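PDB 6SLN: RagA protein from Porphyromonas gingivalis, which probably takes up nutrients across the bacterial outer membrane as a TonB-dependent receptor. Local coordinates for residues R631-Y636 with S697-F702; A127-M132 with M183-D188. One frame throughout, in Å; residues are numbered along the deposited sequence.

Interaction 1. Residues R631-Y636 with S697-F702; sequences RLKMSY and SAEVDF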
loop_
_atom_site.group_PDB
_atom_site.type_symbol
_atom_site.label_atom_id
_atom_site.label_comp_id
_atom_site.label_asym_id
_atom_site.label_seq_id
_atom_site.Cartn_x
_atom_site.Cartn_y
_atom_site.Cartn_z
ATOM N N ARG A 631 -3.155 24.458 -54.614
ATOM C CA ARG A 631 -1.920 24.658 -53.872
ATOM C C ARG A 631 -1.025 23.435 -54.027
ATOM O O ARG A 631 -1.494 22.296 -54.117
ATOM C CB ARG A 631 -2.181 24.940 -52.389
ATOM C CG ARG A 631 -2.879 26.262 -52.120
ATOM C CD ARG A 631 -3.025 26.517 -50.631
ATOM N NE ARG A 631 -3.654 25.395 -49.934
ATOM C CZ ARG A 631 -4.959 25.291 -49.709
ATOM N NH1 ARG A 631 -5.779 26.245 -50.132
ATOM N NH2 ARG A 631 -5.440 24.234 -49.068
ATOM N N LEU A 632 0.276 23.701 -54.074
ATOM C CA LEU A 632 1.319 22.694 -54.188
ATOM C C LEU A 632 2.220 22.840 -52.968
ATOM O O LEU A 632 2.571 23.960 -52.582
ATOM C CB LEU A 632 2.081 22.881 -55.513
ATOM C CG LEU A 632 3.211 21.993 -56.038
ATOM C CD1 LEU A 632 4.478 22.200 -55.246
ATOM C CD2 LEU A 632 2.811 20.544 -56.024
ATOM N N LYS A 633 2.563 21.723 -52.337
ATOM C CA LYS A 633 3.305 21.773 -51.086
ATOM C C LYS A 633 4.239 20.580 -50.999
ATOM O O LYS A 633 3.843 19.454 -51.311
ATOM C CB LYS A 633 2.358 21.788 -49.867
ATOM C CG LYS A 633 1.073 20.983 -50.051
ATOM C CD LYS A 633 -0.043 21.442 -49.112
ATOM C CE LYS A 633 0.145 20.912 -47.690
ATOM N NZ LYS A 633 -0.165 19.455 -47.533
ATOM N N MET A 634 5.477 20.825 -50.577
ATOM C CA MET A 634 6.362 19.721 -50.252
ATOM C C MET A 634 7.190 20.039 -49.016
ATOM O O MET A 634 7.504 21.196 -48.732
ATOM C CB MET A 634 7.282 19.360 -51.407
ATOM C CG MET A 634 8.229 20.449 -51.808
ATOM S SD MET A 634 8.751 20.127 -53.493
ATOM C CE MET A 634 7.267 20.529 -54.394
ATOM N N SER A 635 7.545 18.979 -48.292
ATOM C CA SER A 635 8.288 19.052 -47.049
ATOM C C SER A 635 9.414 18.029 -47.081
ATOM O O SER A 635 9.299 16.965 -47.696
ATOM C CB SER A 635 7.380 18.766 -45.845
ATOM O OG SER A 635 7.459 17.396 -45.451
ATOM N N TYR A 636 10.509 18.363 -46.417
ATOM C CA TYR A 636 11.485 17.354 -46.055
ATOM C C TYR A 636 12.001 17.673 -44.669
ATOM O O TYR A 636 12.257 18.838 -44.344
ATOM C CB TYR A 636 12.659 17.274 -47.016
ATOM C CG TYR A 636 13.603 16.199 -46.567
ATOM C CD1 TYR A 636 13.301 14.861 -46.780
ATOM C CD2 TYR A 636 14.768 16.510 -45.874
ATOM C CE1 TYR A 636 14.144 13.863 -46.342
ATOM C CE2 TYR A 636 15.616 15.517 -45.429
ATOM C CZ TYR A 636 15.294 14.192 -45.664
ATOM O OH TYR A 636 16.124 13.185 -45.234
ATOM N N SER A 697 -13.603 20.026 -52.556
ATOM C CA SER A 697 -12.191 19.992 -52.198
ATOM C C SER A 697 -11.587 18.624 -52.490
ATOM O O SER A 697 -12.260 17.592 -52.424
ATOM C CB SER A 697 -11.995 20.297 -50.707
ATOM O OG SER A 697 -12.906 21.275 -50.239
ATOM N N ALA A 698 -10.293 18.624 -52.785
ATOM C CA ALA A 698 -9.532 17.389 -52.836
ATOM C C ALA A 698 -8.116 17.678 -52.369
ATOM O O ALA A 698 -7.662 18.825 -52.369
ATOM C CB ALA A 698 -9.520 16.778 -54.232
ATOM N N GLU A 699 -7.430 16.622 -51.945
ATOM C CA GLU A 699 -6.033 16.731 -51.543
ATOM C C GLU A 699 -5.364 15.379 -51.719
ATOM O O GLU A 699 -5.831 14.376 -51.167
ATOM C CB GLU A 699 -5.906 17.212 -50.103
ATOM C CG GLU A 699 -4.466 17.353 -49.647
ATOM C CD GLU A 699 -4.192 18.695 -49.000
ATOM O OE1 GLU A 699 -3.011 19.118 -48.997
ATOM O OE2 GLU A 699 -5.156 19.322 -48.498
ATOM N N VAL A 700 -4.293 15.358 -52.512
ATOM C CA VAL A 700 -3.406 14.207 -52.648
ATOM C C VAL A 700 -2.078 14.558 -51.989
ATOM O O VAL A 700 -1.601 15.696 -52.097
ATOM C CB VAL A 700 -3.182 13.789 -54.117
ATOM C CG1 VAL A 700 -2.712 12.357 -54.164
ATOM C CG2 VAL A 700 -4.449 13.943 -54.928
ATOM N N ASP A 701 -1.486 13.582 -51.307
ATOM C CA ASP A 701 -0.188 13.752 -50.663
ATOM C C ASP A 701 0.618 12.481 -50.878
ATOM O O ASP A 701 0.247 11.421 -50.372
ATOM C CB ASP A 701 -0.345 14.043 -49.173
ATOM C CG ASP A 701 -0.397 15.522 -48.874
ATOM O OD1 ASP A 701 0.686 16.149 -48.827
ATOM O OD2 ASP A 701 -1.518 16.060 -48.702
ATOM N N PHE A 702 1.702 12.580 -51.633
ATOM C CA PHE A 702 2.648 11.487 -51.788
ATOM C C PHE A 702 3.786 11.693 -50.803
ATOM O O PHE A 702 4.384 12.772 -50.752
ATOM C CB PHE A 702 3.188 11.419 -53.219
ATOM C CG PHE A 702 4.340 10.456 -53.397
ATOM C CD1 PHE A 702 4.108 9.097 -53.568
ATOM C CD2 PHE A 702 5.663 10.910 -53.387
ATOM C CE1 PHE A 702 5.178 8.202 -53.732
ATOM C CE2 PHE A 702 6.734 10.023 -53.551
ATOM C CZ PHE A 702 6.487 8.667 -53.726
#
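Lys-633 reaches Glu-699 and Asp-701 with its ammonium group, and these three side chains form a small salt-bridge network. The main bond runs from Lys-633 NZ to Glu-699 OE1 at 3.2 Å, the nitrogen meeting the carboxylate oxygen nearly along its C-O axis. The second bridge is long: NZ of Lys-633 lies 3.7 Å from Asp-701 OD1 and 3.8 Å from OD2 of the same residue, so it faces both oxygens about equally. The lysine crosses each acid at about a right angle. The bends at chi3 (-78°) and chi4 (-74°) fold the end of its chain back and lay NZ between the two acids. Glu-699 comes to meet it with CG anti to the backbone N (chi1 -179°). The span is long because strands 627-641 and 696-715 are next-but-one neighbours in the TonB-dependent receptor barrel, with strand 678-691 between them. Even the nearest CA atoms, those of Lys-633 and Asp-701, are 8.8 Å apart. The middle strand pairs its Gly-686 with the backbone of Lys-633, consistent with the lysine being able to pass over it, and supplies Asn-684, whose ND2 hydrogen-bonds Asp-701 OD1 and holds that carboxylate beside the lysine. A weak hydrogen bond from NZ to the carbonyl O of Gly-100 links the lysine to the plug inside the barrel. At the edge of the network, Arg-631 NH2 stands 5.0 Å from Glu-699 OE2, too far for a bridge but probably adding favourable charge, while its NH1 is paired with Asp-629.

Interaction 2. Residues A127-M132 with M183-D188; sequences AGMQVM and MSVLKD
Lys-187 sends its CG anti to its own carbonyl carbon, and a bend at chi3 (-125°) then turns the end of the chain toward Ala-127, while Met-129, with CG anti to the backbone N (chi1 -179°), extends toward Val-185. The lysine donates from NZ to the carbonyl O of Ala-127 at 2.6 Å. It approaches at a C=O...N angle of 133°, tilted out of the carbonyl plane. The buried ammonium group has a second partner, a salt bridge to Asp-738 of the barrel wall, which probably offsets its charge. Beside this polar link, the methyl CE of Met-129 sits against both branches of Val-185, 3.6 Å from CG2 and 3.7 Å from CG1, with SD of the methionine also near CG2 (3.9 Å). Ile-146 touches both Met-129 and Val-185, and Val-204 adds a further apolar neighbour to the methionine. The methionine-valine pair packs the two-stranded sheet of 129-132 and 143-146 against the five-stranded mixed sheet that holds strand 180-186, and the lysine bond joins the loop before strand 129-132 to the loop after strand 180-186, within the plug domain of a TonB-dependent receptor.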
loop_
_atom_site.group_PDB
_atom_site.type_symbol
_atom_site.label_atom_id
_atom_site.label_comp_id
_atom_site.label_asym_id
_atom_site.label_seq_id
_atom_site.Cartn_x
_atom_site.Cartn_y
_atom_site.Cartn_z
ATOM N N ALA A 127 -7.183 10.676 -43.922
ATOM C CA ALA A 127 -6.317 9.970 -44.862
ATOM C C ALA A 127 -4.947 9.714 -44.249
ATOM O O ALA A 127 -4.297 10.640 -43.763
ATOM C CB ALA A 127 -6.171 10.782 -46.154
ATOM N N GLY A 128 -4.516 8.455 -44.270
ATOM C CA GLY A 128 -3.212 8.077 -43.787
ATOM C C GLY A 128 -3.158 7.683 -42.328
ATOM O O GLY A 128 -2.096 7.245 -41.859
ATOM N N MET A 129 -4.252 7.822 -41.586
ATOM C CA MET A 129 -4.257 7.492 -40.165
ATOM C C MET A 129 -5.036 6.199 -39.975
ATOM O O MET A 129 -6.223 6.135 -40.319
ATOM C CB MET A 129 -4.858 8.633 -39.345
ATOM C CG MET A 129 -4.875 8.393 -37.851
ATOM S SD MET A 129 -5.885 9.635 -37.003
ATOM C CE MET A 129 -4.699 10.256 -35.827
ATOM N N GLN A 130 -4.360 5.164 -39.453
ATOM C CA GLN A 130 -4.931 3.819 -39.345
ATOM C C GLN A 130 -5.350 3.555 -37.899
ATOM O O GLN A 130 -4.511 3.275 -37.035
ATOM C CB GLN A 130 -3.955 2.752 -39.840
ATOM C CG GLN A 130 -4.660 1.505 -40.385
ATOM C CD GLN A 130 -3.740 0.314 -40.635
ATOM O OE1 GLN A 130 -3.729 -0.250 -41.732
ATOM N NE2 GLN A 130 -2.980 -0.086 -39.615
ATOM N N VAL A 131 -6.663 3.609 -37.658
ATOM C CA VAL A 131 -7.257 3.384 -36.343
ATOM C C VAL A 131 -7.730 1.947 -36.254
ATOM O O VAL A 131 -8.438 1.473 -37.147
ATOM C CB VAL A 131 -8.448 4.322 -36.093
ATOM C CG1 VAL A 131 -8.939 4.127 -34.670
ATOM C CG2 VAL A 131 -8.085 5.783 -36.396
ATOM N N MET A 132 -7.386 1.264 -35.164
ATOM C CA MET A 132 -7.957 -0.057 -34.905
ATOM C C MET A 132 -8.004 -0.326 -33.402
ATOM O O MET A 132 -7.027 -0.081 -32.686
ATOM C CB MET A 132 -7.170 -1.161 -35.632
ATOM C CG MET A 132 -7.582 -1.358 -37.088
ATOM S SD MET A 132 -6.819 -2.793 -37.838
ATOM C CE MET A 132 -5.156 -2.205 -38.120
ATOM N N MET A 183 -9.993 18.370 -33.969
ATOM C CA MET A 183 -8.832 17.506 -33.837
ATOM C C MET A 183 -8.057 17.599 -35.138
ATOM O O MET A 183 -8.611 17.361 -36.218
ATOM C CB MET A 183 -9.233 16.066 -33.528
ATOM C CG MET A 183 -8.077 15.108 -33.588
ATOM S SD MET A 183 -8.580 13.448 -33.125
ATOM C CE MET A 183 -9.420 13.745 -31.569
ATOM N N SER A 184 -6.803 18.014 -35.033
ATOM C CA SER A 184 -5.912 18.134 -36.177
ATOM C C SER A 184 -4.922 16.978 -36.163
ATOM O O SER A 184 -4.329 16.670 -35.124
ATOM C CB SER A 184 -5.165 19.469 -36.161
ATOM O OG SER A 184 -6.058 20.566 -36.095
ATOM N N VAL A 185 -4.763 16.319 -37.303
ATOM C CA VAL A 185 -3.785 15.250 -37.429
ATOM C C VAL A 185 -2.661 15.770 -38.308
ATOM O O VAL A 185 -2.896 16.173 -39.454
ATOM C CB VAL A 185 -4.408 13.960 -37.985
ATOM C CG1 VAL A 185 -3.360 12.845 -38.059
ATOM C CG2 VAL A 185 -5.557 13.532 -37.087
ATOM N N LEU A 186 -1.450 15.795 -37.753
ATOM C CA LEU A 186 -0.268 16.289 -38.446
ATOM C C LEU A 186 0.567 15.108 -38.934
ATOM O O LEU A 186 1.031 14.291 -38.128
ATOM C CB LEU A 186 0.558 17.189 -37.531
ATOM C CG LEU A 186 -0.196 18.158 -36.635
ATOM C CD1 LEU A 186 0.806 18.954 -35.881
ATOM C CD2 LEU A 186 -1.081 19.070 -37.449
ATOM N N LYS A 187 0.774 15.033 -40.250
ATOM C CA LYS A 187 1.325 13.841 -40.870
ATOM C C LYS A 187 2.784 13.955 -41.297
ATOM O O LYS A 187 3.446 12.920 -41.412
ATOM C CB LYS A 187 0.481 13.453 -42.094
ATOM C CG LYS A 187 -1.015 13.455 -41.820
ATOM C CD LYS A 187 -1.816 12.737 -42.916
ATOM C CE LYS A 187 -2.918 13.641 -43.492
ATOM N NZ LYS A 187 -3.697 13.029 -44.628
ATOM N N ASP A 188 3.302 15.160 -41.534
ATOM C CA ASP A 188 4.624 15.330 -42.124
ATOM C C ASP A 188 5.543 16.174 -41.244
ATOM O O ASP A 188 5.107 16.903 -40.352
ATOM C CB ASP A 188 4.528 15.982 -43.501
ATOM C CG ASP A 188 4.278 17.451 -43.409
ATOM O OD1 ASP A 188 3.139 17.824 -43.088
ATOM O OD2 ASP A 188 5.217 18.227 -43.630
#

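Along the chain the two contacts come in series: interaction 2 closes within the plug before interaction 1 opens in the barrel. Their centres lie about 15 Å apart, and they share no strand; one joins two sheets of the plug, the other bridges next-but-one strands of the wall around it. They nevertheless touch, through a weak hydrogen bond between Ser-635 OG and Asp-188 OD2. A second route runs through strand 732-746, whose Asp-738, the partner of Lys-187, also touches Asp-701 of interaction 1. Polar groups on the inner face of the barrel therefore meet the plug at several points, consistent with a plug seated inside the barrel of an outer-membrane transporter.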